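Local coordinates for nucleoporin NUP82 (Chaetomium thermophilum, PDB 5CWW), which is a structural component of the nuclear pore complex, here as the N-terminal beta-propeller domain of the protein, and may also help dock transport factors, at residues I49-T54 and A564-D569; S123-F128 and E347-A352; F259-S264 and Y393-K398; T472-D477 and Q545-D550. All coordinates share one frame; numbering follows the deposited sequence.

Contact 1 of 4, residues I49-T54 and A564-D569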
loop_
_atom_site.group_PDB
_atom_site.type_symbol
_atom_site.label_atom_id
_atom_site.label_comp_id
_atom_site.label_asym_id
_atom_site.label_seq_id
_atom_site.Cartn_x
_atom_site.Cartn_y
_atom_site.Cartn_z
ATOM N N ILE B 49 -4.220 -0.726 -18.220
ATOM C CA ILE B 49 -5.244 -1.635 -18.732
ATOM C C ILE B 49 -6.081 -2.192 -17.587
ATOM O O ILE B 49 -5.547 -2.673 -16.586
ATOM C CB ILE B 49 -4.634 -2.808 -19.531
ATOM C CG1 ILE B 49 -3.811 -2.278 -20.709
ATOM C CG2 ILE B 49 -5.738 -3.734 -20.041
ATOM C CD1 ILE B 49 -3.058 -3.350 -21.483
ATOM N N ALA B 50 -7.398 -2.111 -17.748
ATOM C CA ALA B 50 -8.349 -2.688 -16.803
ATOM C C ALA B 50 -9.417 -3.439 -17.586
ATOM O O ALA B 50 -9.557 -3.228 -18.789
ATOM C CB ALA B 50 -8.971 -1.606 -15.936
ATOM N N ARG B 51 -10.172 -4.303 -16.911
ATOM C CA ARG B 51 -11.128 -5.160 -17.604
ATOM C C ARG B 51 -12.353 -5.517 -16.776
ATOM O O ARG B 51 -12.345 -5.435 -15.549
ATOM C CB ARG B 51 -10.452 -6.466 -18.032
ATOM C CG ARG B 51 -10.047 -7.356 -16.858
ATOM C CD ARG B 51 -9.581 -8.713 -17.327
ATOM N NE ARG B 51 -10.688 -9.570 -17.753
ATOM C CZ ARG B 51 -11.339 -10.425 -16.966
ATOM N NH1 ARG B 51 -11.017 -10.550 -15.685
ATOM N NH2 ARG B 51 -12.328 -11.156 -17.463
ATOM N N ARG B 52 -13.401 -5.924 -17.484
ATOM C CA ARG B 52 -14.557 -6.569 -16.884
ATOM C C ARG B 52 -15.107 -7.534 -17.925
ATOM O O ARG B 52 -15.451 -7.128 -19.037
ATOM C CB ARG B 52 -15.609 -5.546 -16.442
ATOM C CG ARG B 52 -16.128 -4.632 -17.542
ATOM C CD ARG B 52 -17.151 -3.646 -17.000
ATOM N NE ARG B 52 -17.856 -2.945 -18.069
ATOM C CZ ARG B 52 -18.862 -2.098 -17.875
ATOM N NH1 ARG B 52 -19.292 -1.836 -16.647
ATOM N NH2 ARG B 52 -19.444 -1.511 -18.911
ATOM N N GLY B 53 -15.174 -8.813 -17.574
ATOM C CA GLY B 53 -15.516 -9.839 -18.542
ATOM C C GLY B 53 -14.570 -9.766 -19.729
ATOM O O GLY B 53 -13.351 -9.817 -19.559
ATOM N N THR B 54 -15.130 -9.622 -20.925
ATOM C CA THR B 54 -14.333 -9.521 -22.145
ATOM C C THR B 54 -14.087 -8.068 -22.560
ATOM O O THR B 54 -13.420 -7.811 -23.563
ATOM C CB THR B 54 -15.006 -10.264 -23.313
ATOM O OG1 THR B 54 -16.327 -9.749 -23.520
ATOM C CG2 THR B 54 -15.084 -11.752 -23.018
ATOM N N ALA B 564 0.740 -3.052 -17.122
ATOM C CA ALA B 564 0.666 -4.171 -16.191
ATOM C C ALA B 564 -0.197 -5.282 -16.770
ATOM O O ALA B 564 -1.298 -5.031 -17.262
ATOM C CB ALA B 564 0.113 -3.714 -14.854
ATOM N N ALA B 565 0.321 -6.506 -16.716
ATOM C CA ALA B 565 -0.349 -7.662 -17.298
ATOM C C ALA B 565 -1.761 -7.816 -16.749
ATOM O O ALA B 565 -1.988 -7.680 -15.549
ATOM C CB ALA B 565 0.459 -8.923 -17.036
ATOM N N THR B 566 -2.705 -8.094 -17.640
ATOM C CA THR B 566 -4.096 -8.304 -17.262
ATOM C C THR B 566 -4.523 -9.710 -17.662
ATOM O O THR B 566 -4.589 -10.034 -18.848
ATOM C CB THR B 566 -5.023 -7.273 -17.927
ATOM O OG1 THR B 566 -4.548 -5.948 -17.646
ATOM C CG2 THR B 566 -6.447 -7.419 -17.414
ATOM N N SER B 567 -4.799 -10.545 -16.666
ATOM C CA SER B 567 -5.175 -11.931 -16.912
ATOM C C SER B 567 -6.662 -12.048 -17.226
ATOM O O SER B 567 -7.502 -11.473 -16.534
ATOM C CB SER B 567 -4.822 -12.804 -15.706
ATOM O OG SER B 567 -5.022 -14.176 -16.003
ATOM N N ILE B 568 -6.972 -12.798 -18.279
ATOM C CA ILE B 568 -8.350 -13.007 -18.713
ATOM C C ILE B 568 -8.605 -14.482 -18.990
ATOM O O ILE B 568 -7.820 -15.136 -19.674
ATOM C CB ILE B 568 -8.674 -12.190 -19.980
ATOM C CG1 ILE B 568 -8.151 -10.760 -19.815
ATOM C CG2 ILE B 568 -10.177 -12.228 -20.257
ATOM C CD1 ILE B 568 -8.639 -9.761 -20.857
ATOM N N ASP B 569 -9.701 -15.000 -18.444
ATOM C CA ASP B 569 -10.090 -16.389 -18.656
ATOM C C ASP B 569 -11.552 -16.461 -19.069
ATOM O O ASP B 569 -12.436 -16.641 -18.232
ATOM C CB ASP B 569 -9.854 -17.225 -17.396
ATOM C CG ASP B 569 -10.170 -18.698 -17.606
ATOM O OD1 ASP B 569 -9.977 -19.196 -18.734
ATOM O OD2 ASP B 569 -10.613 -19.360 -16.643
HETATM O O HOH W 1 -2.716 -2.552 -16.522
#

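Contact 2 of 4, residues S123-F128 and E347-A352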
loop_
_atom_site.group_PDB
_atom_site.type_symbol
_atom_site.label_atom_id
_atom_site.label_comp_id
_atom_site.label_asym_id
_atom_site.label_seq_id
_atom_site.Cartn_x
_atom_site.Cartn_y
_atom_site.Cartn_z
ATOM N N SER B 123 -13.532 -1.578 -10.032
ATOM C CA SER B 123 -14.163 -1.846 -8.744
ATOM C C SER B 123 -14.653 -3.292 -8.714
ATOM O O SER B 123 -14.742 -3.931 -9.760
ATOM C CB SER B 123 -15.314 -0.869 -8.496
ATOM O OG SER B 123 -16.400 -1.123 -9.365
ATOM N N PRO B 124 -14.972 -3.815 -7.517
ATOM C CA PRO B 124 -15.372 -5.222 -7.370
ATOM C C PRO B 124 -16.557 -5.628 -8.245
ATOM O O PRO B 124 -16.493 -6.662 -8.909
ATOM C CB PRO B 124 -15.737 -5.327 -5.886
ATOM C CG PRO B 124 -14.932 -4.266 -5.229
ATOM C CD PRO B 124 -14.883 -3.136 -6.213
ATOM N N ASN B 125 -17.618 -4.828 -8.244
ATOM C CA ASN B 125 -18.801 -5.128 -9.043
ATOM C C ASN B 125 -18.708 -4.544 -10.451
ATOM O O ASN B 125 -19.657 -4.625 -11.230
ATOM C CB ASN B 125 -20.052 -4.611 -8.334
ATOM C CG ASN B 125 -20.286 -5.298 -7.003
ATOM O OD1 ASN B 125 -19.987 -6.482 -6.842
ATOM N ND2 ASN B 125 -20.812 -4.555 -6.036
ATOM N N GLN B 126 -17.558 -3.950 -10.761
ATOM C CA GLN B 126 -17.225 -3.540 -12.122
ATOM C C GLN B 126 -18.176 -2.480 -12.675
ATOM O O GLN B 126 -18.459 -2.456 -13.873
ATOM C CB GLN B 126 -17.217 -4.765 -13.046
ATOM C CG GLN B 126 -16.285 -5.874 -12.577
ATOM C CD GLN B 126 -16.309 -7.089 -13.481
ATOM O OE1 GLN B 126 -17.343 -7.435 -14.056
ATOM N NE2 GLN B 126 -15.163 -7.750 -13.613
ATOM N N ASP B 127 -18.658 -1.603 -11.798
ATOM C CA ASP B 127 -19.506 -0.487 -12.207
ATOM C C ASP B 127 -18.765 0.846 -12.086
ATOM O O ASP B 127 -19.083 1.801 -12.796
ATOM C CB ASP B 127 -20.792 -0.457 -11.375
ATOM C CG ASP B 127 -20.532 -0.591 -9.886
ATOM O OD1 ASP B 127 -19.389 -0.923 -9.500
ATOM O OD2 ASP B 127 -21.476 -0.372 -9.100
ATOM N N PHE B 128 -17.777 0.903 -11.192
ATOM C CA PHE B 128 -16.931 2.088 -11.035
ATOM C C PHE B 128 -15.500 1.805 -11.487
ATOM O O PHE B 128 -14.990 0.696 -11.313
ATOM C CB PHE B 128 -16.904 2.565 -9.576
ATOM C CG PHE B 128 -18.214 3.117 -9.071
ATOM C CD1 PHE B 128 -19.335 3.180 -9.882
ATOM C CD2 PHE B 128 -18.311 3.588 -7.770
ATOM C CE1 PHE B 128 -20.527 3.689 -9.402
ATOM C CE2 PHE B 128 -19.497 4.100 -7.287
ATOM C CZ PHE B 128 -20.606 4.151 -8.104
ATOM N N GLU B 347 -28.462 -4.633 -3.987
ATOM C CA GLU B 347 -27.177 -4.621 -4.664
ATOM C C GLU B 347 -27.243 -3.692 -5.871
ATOM O O GLU B 347 -28.163 -3.786 -6.683
ATOM C CB GLU B 347 -26.801 -6.041 -5.076
ATOM C CG GLU B 347 -25.394 -6.201 -5.630
ATOM C CD GLU B 347 -24.986 -7.657 -5.765
ATOM O OE1 GLU B 347 -25.875 -8.534 -5.730
ATOM O OE2 GLU B 347 -23.773 -7.924 -5.904
ATOM N N ALA B 348 -26.271 -2.790 -5.973
ATOM C CA ALA B 348 -26.266 -1.768 -7.017
ATOM C C ALA B 348 -26.292 -2.386 -8.411
ATOM O O ALA B 348 -27.033 -1.936 -9.286
ATOM C CB ALA B 348 -25.052 -0.871 -6.862
ATOM N N THR B 349 -25.474 -3.415 -8.607
ATOM C CA THR B 349 -25.424 -4.144 -9.869
ATOM C C THR B 349 -25.998 -5.537 -9.670
ATOM O O THR B 349 -25.562 -6.491 -10.314
ATOM C CB THR B 349 -23.987 -4.271 -10.405
ATOM O OG1 THR B 349 -23.274 -5.251 -9.640
ATOM C CG2 THR B 349 -23.260 -2.938 -10.332
ATOM N N GLY B 350 -26.977 -5.646 -8.776
ATOM C CA GLY B 350 -27.465 -6.944 -8.362
ATOM C C GLY B 350 -28.958 -7.114 -8.178
ATOM O O GLY B 350 -29.754 -6.177 -8.230
ATOM N N GLU B 351 -29.292 -8.374 -7.948
ATOM C CA GLU B 351 -30.636 -8.879 -7.701
ATOM C C GLU B 351 -30.767 -9.542 -6.333
ATOM O O GLU B 351 -31.621 -10.412 -6.146
ATOM C CB GLU B 351 -31.057 -9.856 -8.793
ATOM C CG GLU B 351 -30.894 -9.331 -10.225
ATOM C CD GLU B 351 -29.453 -9.255 -10.692
ATOM O OE1 GLU B 351 -28.553 -9.673 -9.936
ATOM O OE2 GLU B 351 -29.224 -8.773 -11.821
ATOM N N ALA B 352 -29.928 -9.147 -5.380
ATOM C CA ALA B 352 -29.972 -9.762 -4.059
ATOM C C ALA B 352 -29.423 -8.881 -2.945
ATOM O O ALA B 352 -28.422 -8.179 -3.083
ATOM C CB ALA B 352 -29.206 -11.077 -4.089
#

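Contact 3 of 4, residues F259-S264 and Y393-K398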
loop_
_atom_site.group_PDB
_atom_site.type_symbol
_atom_site.label_atom_id
_atom_site.label_comp_id
_atom_site.label_asym_id
_atom_site.label_seq_id
_atom_site.Cartn_x
_atom_site.Cartn_y
_atom_site.Cartn_z
ATOM N N PHE B 259 -4.947 -4.785 -0.380
ATOM C CA PHE B 259 -5.688 -5.693 0.477
ATOM C C PHE B 259 -5.416 -7.106 -0.010
ATOM O O PHE B 259 -5.084 -7.303 -1.181
ATOM C CB PHE B 259 -7.190 -5.405 0.444
ATOM C CG PHE B 259 -7.593 -4.191 1.225
ATOM C CD1 PHE B 259 -7.620 -4.221 2.609
ATOM C CD2 PHE B 259 -7.958 -3.025 0.578
ATOM C CE1 PHE B 259 -7.992 -3.104 3.336
ATOM C CE2 PHE B 259 -8.335 -1.903 1.300
ATOM C CZ PHE B 259 -8.350 -1.945 2.682
ATOM N N PRO B 260 -5.546 -8.099 0.880
ATOM C CA PRO B 260 -5.434 -9.464 0.376
ATOM C C PRO B 260 -6.479 -9.754 -0.685
ATOM O O PRO B 260 -7.551 -9.142 -0.688
ATOM C CB PRO B 260 -5.664 -10.317 1.625
ATOM C CG PRO B 260 -5.162 -9.471 2.729
ATOM C CD PRO B 260 -5.557 -8.063 2.351
ATOM N N THR B 261 -6.127 -10.655 -1.594
ATOM C CA THR B 261 -7.068 -11.245 -2.533
ATOM C C THR B 261 -8.306 -11.670 -1.756
ATOM O O THR B 261 -8.183 -12.195 -0.651
ATOM C CB THR B 261 -6.443 -12.453 -3.248
ATOM O OG1 THR B 261 -6.004 -13.404 -2.269
ATOM C CG2 THR B 261 -5.247 -12.021 -4.084
ATOM N N ARG B 262 -9.497 -11.447 -2.303
ATOM C CA ARG B 262 -10.700 -11.737 -1.532
ATOM C C ARG B 262 -10.920 -13.243 -1.469
ATOM O O ARG B 262 -10.044 -14.022 -1.846
ATOM C CB ARG B 262 -11.931 -11.048 -2.126
ATOM C CG ARG B 262 -12.962 -10.639 -1.071
ATOM C CD ARG B 262 -14.374 -10.561 -1.633
ATOM N NE ARG B 262 -15.353 -10.243 -0.595
ATOM C CZ ARG B 262 -16.656 -10.078 -0.811
ATOM N NH1 ARG B 262 -17.153 -10.200 -2.035
ATOM N NH2 ARG B 262 -17.465 -9.788 0.199
ATOM N N ASP B 263 -12.094 -13.645 -0.993
ATOM C CA ASP B 263 -12.337 -15.026 -0.597
ATOM C C ASP B 263 -11.339 -15.435 0.491
ATOM O O ASP B 263 -11.093 -16.621 0.703
ATOM C CB ASP B 263 -12.239 -15.969 -1.801
ATOM C CG ASP B 263 -13.022 -15.468 -2.999
ATOM O OD1 ASP B 263 -13.958 -14.663 -2.809
ATOM O OD2 ASP B 263 -12.698 -15.877 -4.135
ATOM N N SER B 264 -10.774 -14.443 1.179
ATOM C CA SER B 264 -9.826 -14.693 2.259
ATOM C C SER B 264 -10.560 -14.737 3.585
ATOM O O SER B 264 -11.580 -14.076 3.760
ATOM C CB SER B 264 -8.737 -13.620 2.294
ATOM O OG SER B 264 -7.977 -13.622 1.101
ATOM N N TYR B 393 2.169 -7.743 -3.098
ATOM C CA TYR B 393 1.022 -8.554 -3.482
ATOM C C TYR B 393 0.790 -9.631 -2.436
ATOM O O TYR B 393 1.666 -10.457 -2.184
ATOM C CB TYR B 393 1.239 -9.180 -4.859
ATOM C CG TYR B 393 0.169 -10.169 -5.259
ATOM C CD1 TYR B 393 -1.102 -9.739 -5.612
ATOM C CD2 TYR B 393 0.435 -11.531 -5.291
ATOM C CE1 TYR B 393 -2.082 -10.642 -5.981
ATOM C CE2 TYR B 393 -0.538 -12.439 -5.659
ATOM C CZ TYR B 393 -1.794 -11.990 -6.003
ATOM O OH TYR B 393 -2.762 -12.893 -6.369
ATOM N N VAL B 394 -0.385 -9.602 -1.818
ATOM C CA VAL B 394 -0.679 -10.477 -0.694
ATOM C C VAL B 394 -1.809 -11.444 -1.012
ATOM O O VAL B 394 -2.903 -11.038 -1.396
ATOM C CB VAL B 394 -1.054 -9.669 0.557
ATOM C CG1 VAL B 394 -1.292 -10.598 1.749
ATOM C CG2 VAL B 394 0.045 -8.669 0.880
ATOM N N ILE B 395 -1.526 -12.730 -0.848
ATOM C CA ILE B 395 -2.534 -13.767 -0.977
ATOM C C ILE B 395 -3.023 -14.115 0.420
ATOM O O ILE B 395 -2.292 -14.710 1.213
ATOM C CB ILE B 395 -1.979 -15.014 -1.681
ATOM C CG1 ILE B 395 -1.337 -14.624 -3.013
ATOM C CG2 ILE B 395 -3.090 -16.031 -1.909
ATOM C CD1 ILE B 395 -0.467 -15.695 -3.612
ATOM N N GLY B 396 -4.257 -13.730 0.724
ATOM C CA GLY B 396 -4.796 -13.922 2.055
ATOM C C GLY B 396 -4.989 -15.386 2.395
ATOM O O GLY B 396 -5.236 -16.212 1.515
ATOM N N GLU B 397 -4.861 -15.704 3.678
ATOM C CA GLU B 397 -5.199 -17.029 4.177
ATOM C C GLU B 397 -6.616 -17.373 3.754
ATOM O O GLU B 397 -7.469 -16.490 3.667
ATOM C CB GLU B 397 -5.073 -17.085 5.698
ATOM C CG GLU B 397 -5.893 -16.014 6.416
ATOM C CD GLU B 397 -6.121 -16.323 7.880
ATOM O OE1 GLU B 397 -6.464 -17.479 8.202
ATOM O OE2 GLU B 397 -5.965 -15.404 8.706
ATOM N N LYS B 398 -6.868 -18.650 3.493
ATOM C CA LYS B 398 -8.205 -19.097 3.130
ATOM C C LYS B 398 -8.826 -19.847 4.302
ATOM O O LYS B 398 -8.110 -20.495 5.065
ATOM C CB LYS B 398 -8.158 -19.980 1.884
ATOM C CG LYS B 398 -7.523 -19.299 0.677
ATOM C CD LYS B 398 -7.922 -19.965 -0.636
ATOM C CE LYS B 398 -9.356 -19.633 -1.036
ATOM N NZ LYS B 398 -9.566 -18.171 -1.247
HETATM O O HOH W 2 -3.083 -8.569 -2.745
#

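Contact 4 of 4, residues T472-D477 and Q545-D550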
loop_
_atom_site.group_PDB
_atom_site.type_symbol
_atom_site.label_atom_id
_atom_site.label_comp_id
_atom_site.label_asym_id
_atom_site.label_seq_id
_atom_site.Cartn_x
_atom_site.Cartn_y
_atom_site.Cartn_z
ATOM N N THR B 472 10.765 -15.549 5.460
ATOM C CA THR B 472 11.196 -15.558 4.071
ATOM C C THR B 472 11.315 -17.001 3.600
ATOM O O THR B 472 12.187 -17.739 4.056
ATOM C CB THR B 472 12.546 -14.841 3.879
ATOM O OG1 THR B 472 12.505 -13.553 4.506
ATOM C CG2 THR B 472 12.858 -14.670 2.400
ATOM N N PHE B 473 10.430 -17.401 2.695
ATOM C CA PHE B 473 10.426 -18.766 2.191
ATOM C C PHE B 473 11.324 -18.906 0.971
ATOM O O PHE B 473 12.058 -19.885 0.839
ATOM C CB PHE B 473 9.009 -19.213 1.836
ATOM C CG PHE B 473 8.974 -20.430 0.963
ATOM C CD1 PHE B 473 9.310 -21.673 1.473
ATOM C CD2 PHE B 473 8.626 -20.329 -0.373
ATOM C CE1 PHE B 473 9.293 -22.795 0.668
ATOM C CE2 PHE B 473 8.604 -21.448 -1.184
ATOM C CZ PHE B 473 8.941 -22.681 -0.664
ATOM N N GLN B 474 11.269 -17.917 0.087
ATOM C CA GLN B 474 12.008 -17.979 -1.164
ATOM C C GLN B 474 12.259 -16.586 -1.738
ATOM O O GLN B 474 11.446 -15.675 -1.574
ATOM C CB GLN B 474 11.246 -18.846 -2.169
ATOM C CG GLN B 474 11.935 -19.010 -3.506
ATOM C CD GLN B 474 11.179 -19.946 -4.430
ATOM O OE1 GLN B 474 10.001 -20.233 -4.214
ATOM N NE2 GLN B 474 11.857 -20.431 -5.464
ATOM N N THR B 475 13.396 -16.440 -2.409
ATOM C CA THR B 475 13.764 -15.196 -3.069
ATOM C C THR B 475 14.389 -15.527 -4.415
ATOM O O THR B 475 15.296 -16.353 -4.485
ATOM C CB THR B 475 14.764 -14.371 -2.229
ATOM O OG1 THR B 475 14.267 -14.217 -0.894
ATOM C CG2 THR B 475 14.995 -12.998 -2.850
ATOM N N PHE B 476 13.913 -14.895 -5.482
ATOM C CA PHE B 476 14.468 -15.152 -6.806
ATOM C C PHE B 476 14.382 -13.940 -7.729
ATOM O O PHE B 476 13.464 -13.127 -7.624
ATOM C CB PHE B 476 13.758 -16.346 -7.454
ATOM C CG PHE B 476 12.263 -16.189 -7.554
ATOM C CD1 PHE B 476 11.692 -15.528 -8.628
ATOM C CD2 PHE B 476 11.431 -16.712 -6.577
ATOM C CE1 PHE B 476 10.320 -15.388 -8.725
ATOM C CE2 PHE B 476 10.058 -16.576 -6.669
ATOM C CZ PHE B 476 9.503 -15.911 -7.744
ATOM N N ASP B 477 15.354 -13.831 -8.630
ATOM C CA ASP B 477 15.339 -12.802 -9.662
ATOM C C ASP B 477 14.295 -13.117 -10.724
ATOM O O ASP B 477 13.946 -14.279 -10.940
ATOM C CB ASP B 477 16.715 -12.670 -10.326
ATOM C CG ASP B 477 17.739 -11.983 -9.439
ATOM O OD1 ASP B 477 17.351 -11.120 -8.623
ATOM O OD2 ASP B 477 18.940 -12.293 -9.577
ATOM N N GLN B 545 11.510 -27.421 -4.766
ATOM C CA GLN B 545 11.838 -26.173 -5.449
ATOM C C GLN B 545 10.751 -25.120 -5.249
ATOM O O GLN B 545 10.960 -23.940 -5.535
ATOM C CB GLN B 545 12.049 -26.421 -6.944
ATOM C CG GLN B 545 13.126 -27.447 -7.255
ATOM C CD GLN B 545 13.463 -27.507 -8.732
ATOM O OE1 GLN B 545 13.362 -28.560 -9.361
ATOM N NE2 GLN B 545 13.866 -26.374 -9.294
ATOM N N GLY B 546 9.593 -25.550 -4.761
ATOM C CA GLY B 546 8.515 -24.632 -4.445
ATOM C C GLY B 546 7.894 -24.003 -5.674
ATOM O O GLY B 546 7.394 -24.696 -6.559
ATOM N N SER B 547 7.929 -22.674 -5.724
ATOM C CA SER B 547 7.268 -21.926 -6.787
ATOM C C SER B 547 7.946 -22.125 -8.137
ATOM O O SER B 547 9.155 -22.346 -8.209
ATOM C CB SER B 547 7.242 -20.434 -6.445
ATOM O OG SER B 547 8.544 -19.879 -6.507
ATOM N N GLU B 548 7.155 -22.047 -9.206
ATOM C CA GLU B 548 7.686 -22.099 -10.563
ATOM C C GLU B 548 7.578 -20.730 -11.220
ATOM O O GLU B 548 6.676 -19.950 -10.912
ATOM C CB GLU B 548 6.947 -23.148 -11.399
ATOM C CG GLU B 548 5.489 -22.812 -11.687
ATOM C CD GLU B 548 4.817 -23.840 -12.578
ATOM O OE1 GLU B 548 5.344 -24.968 -12.700
ATOM O OE2 GLU B 548 3.760 -23.516 -13.161
ATOM N N ARG B 549 8.504 -20.448 -12.130
ATOM C CA ARG B 549 8.543 -19.168 -12.820
ATOM C C ARG B 549 8.989 -19.365 -14.261
ATOM O O ARG B 549 9.914 -20.131 -14.536
ATOM C CB ARG B 549 9.478 -18.194 -12.102
ATOM C CG ARG B 549 10.856 -18.762 -11.800
ATOM C CD ARG B 549 11.487 -18.093 -10.591
ATOM N NE ARG B 549 12.589 -18.884 -10.049
ATOM C CZ ARG B 549 12.437 -19.929 -9.240
ATOM N NH1 ARG B 549 13.501 -20.586 -8.801
ATOM N NH2 ARG B 549 11.226 -20.324 -8.868
ATOM N N ASP B 550 8.325 -18.674 -15.180
ATOM C CA ASP B 550 8.654 -18.779 -16.594
ATOM C C ASP B 550 8.382 -17.465 -17.311
ATOM O O ASP B 550 7.308 -16.881 -17.169
ATOM C CB ASP B 550 7.853 -19.906 -17.247
ATOM C CG ASP B 550 8.217 -20.108 -18.703
ATOM O OD1 ASP B 550 9.224 -20.795 -18.975
ATOM O OD2 ASP B 550 7.496 -19.579 -19.576
#

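Contact 1 of 4, residues I49-T54 and A564-D569
Arg51 lays its aliphatic stem across Thr566 and Ile568. Its CD sits 3.4 Å from Thr566 CG2, and one atom further out NE comes to 3.5 Å from Ile568 CG1. Arginine and isoleucine run past each other in opposite directions, and Ile568 CA lies over one face of the guanidinium, toward its rim. Ile49 adds the other touch on Thr566, its CG2 branch 3.5 Å from OG1.

The bend of the arginine at chi3 (-75°) turns the head back onto its own loop. Arg51 NH2 donates to Gly53 O at 2.7 Å, the carbonyl oxygen lying 25° out of the guanidinium plane, and NE adds a weak bond to the same oxygen. The backbones do not pair: the short strand axes stay 7.9 Å apart at 22°. At one end a water links them, taking a hydrogen from Ile49 N at 2.9 Å and giving one to Ala564 O at 3.0 Å.

Each strand is held by its own sheet, Ala50 bonding to Phe57, Thr566 to Leu578 and Ile568 to Phe576. Adjoining edge strands of the first and last sheets, met through side chains and water, mark the ring closure of a seven-bladed beta-propeller.

Contact 2 of 4, residues S123-F128 and E347-A352
Thr349 touches both Asn125 and Asp127, one branch on each. The contact is turn against turn at the surface of the beta-propeller: a type I turn from Ser123 to Gln126, in the hairpin between strands 119-122 and 128-132 of the second blade, meets a type I turn from Glu347 to Gly350, in the long insertion that interrupts the fourth.

The closer half is built on the two branches of the threonine. Its methyl CG2 rests beside the carboxylate of Asp127, 3.4 Å from OD2, with CB of the same aspartate 3.7 Å away. The hydroxyl oxygen Thr349 OG1 comes to 3.5 Å from Asn125 CB, so oxygen meets carbon there, and no hydrogen bond joins the two turns. Asp127 has CG between the backbone N and the carbonyl carbon (chi1 48°), which carries the carboxylate out toward the threonine. OD2 finds its polar partner in His188 NE2, and the ring of that histidine stacks on Phe128, so the carboxylate is probably held in place by the histidine.

The outer half is looser. Ala348 is poorly ordered, and its CB approaches Asp127 OD2 only to 4.2 Å. Glu347 stretches an extended chain toward Asn125, with the carboxylate and amide planes turned 68° against each other. The amide nitrogen of Asn125 goes to a weak bond with Asn186 O, while its oxygen OD1 stops 4.2 Å from Glu347 OE2.

Contact 3 of 4, residues F259-S264 and Y393-K398
Thr261 N donates to Val394 O at 3.3 Å in a nearly straight bond (163°), and a water carries the pairing one step on, giving to Phe259 O and accepting from Val394 N. The same carbonyl of Val394 also receives a CA-H contact from Pro260.

The side chains fill in around this short link. Pro260 lies alongside Val394, pointing the same way, with CG 4.1 Å from CG1. Its CB packs 3.7 Å from Gly396 CA, where a beta carbon on the glycine would run into the proline. Thr261 uses both branches: OG1 takes a weak bond from Gly396 N at 3.5 Å, while CG2 comes to 3.5 Å from Tyr393 OH, the two side chains crossing at about a right angle. That hydroxyl is engaged by Pro499 O.

Further along, Lys398 curls at chi3 and chi4 (75° and 61°), bringing NZ to hydrogen-bond Asp263 O at 2.9 Å, from above the carbonyl plane. The Asp263 carboxylate is near too, its OD2 4.8 Å from Lys398 NZ, near enough that it probably favours the ammonium here, although the charged atoms are not in contact. A leucine at Lys398 would probably leave the Asp263 carbonyl without this donor and remove the positive charge near the carboxylate.

The arrangement joins consecutive blades of the propeller. The loop after strand 254-258 lies on the end of edge strand 389-395, whose other side pairs with 427-432; Trp273 of strand 272-276 backs Pro260 and Val394, and Glu494 of strand 491-494 touches Thr261 and Tyr393.

Contact 4 of 4, residues T472-D477 and Q545-D550
Arg549, its CG set between backbone N and carbonyl carbon (chi1 50°), swings over the ring of Phe476, while Gln474, extended with CG anti to its N (chi1 -179°), reaches Ser547. The result is a cation-pi stack beside a polar link, joining the fifth and sixth propeller sheets next to the classic bulge that Phe473 and Gln474 form opposite Ile439.

The guanidinium lies nearly flat on the phenyl ring, planes 22° apart, with Arg549 CZ 4.5 Å from the Phe476 centroid. One step back along the chain, Arg549 CD makes a CH-pi contact with the same face, 3.2 Å from Phe476 CD1 and offset toward the rim. Within its own segment Arg549 NH2 also bonds weakly to Ser547 O, which may help to hold the head's rotation.

Strand 469-476 continues its sheet into another protein chain, pairing in parallel through Thr475 and Phe476. Phe473 turns its ring edge to Gly546, CZ 4.3 Å from CA.

With Gln474 cut back to alanine, the Ser547 hydroxyl is likely to lose its acceptor and a gap to open beside the guanidinium. The Gln474 amide stands almost perpendicular to that group; NE2 and Arg549 NH2, both donors, merely adjoin at 3.5 Å, whereas Ser547 OG gives its hydrogen to Gln474 OE1 at 2.7 Å, from above the carbonyl plane.

From the N terminus, 49-54 opens the longest loop, which contact 1 closes only at 564-569, joining the first and last propeller blades; the other three contacts all lie within it. Contact 2 starts at 123-128, and contact 3 starts at 259-264 before 347-352 closes contact 2, so the two cross, contact 3 closing at 393-398. One ties the second blade to the insertion of the fourth, the other the fourth blade to the fifth. Contact 4 follows in series, linking the fifth blade to the sixth. Contacts 1 and 2 touch through a probable hydrogen bond from Arg52 NH1 to Gln126 O, whereas contacts 2 and 4 have centres about 36 Å apart, across the chain's centre.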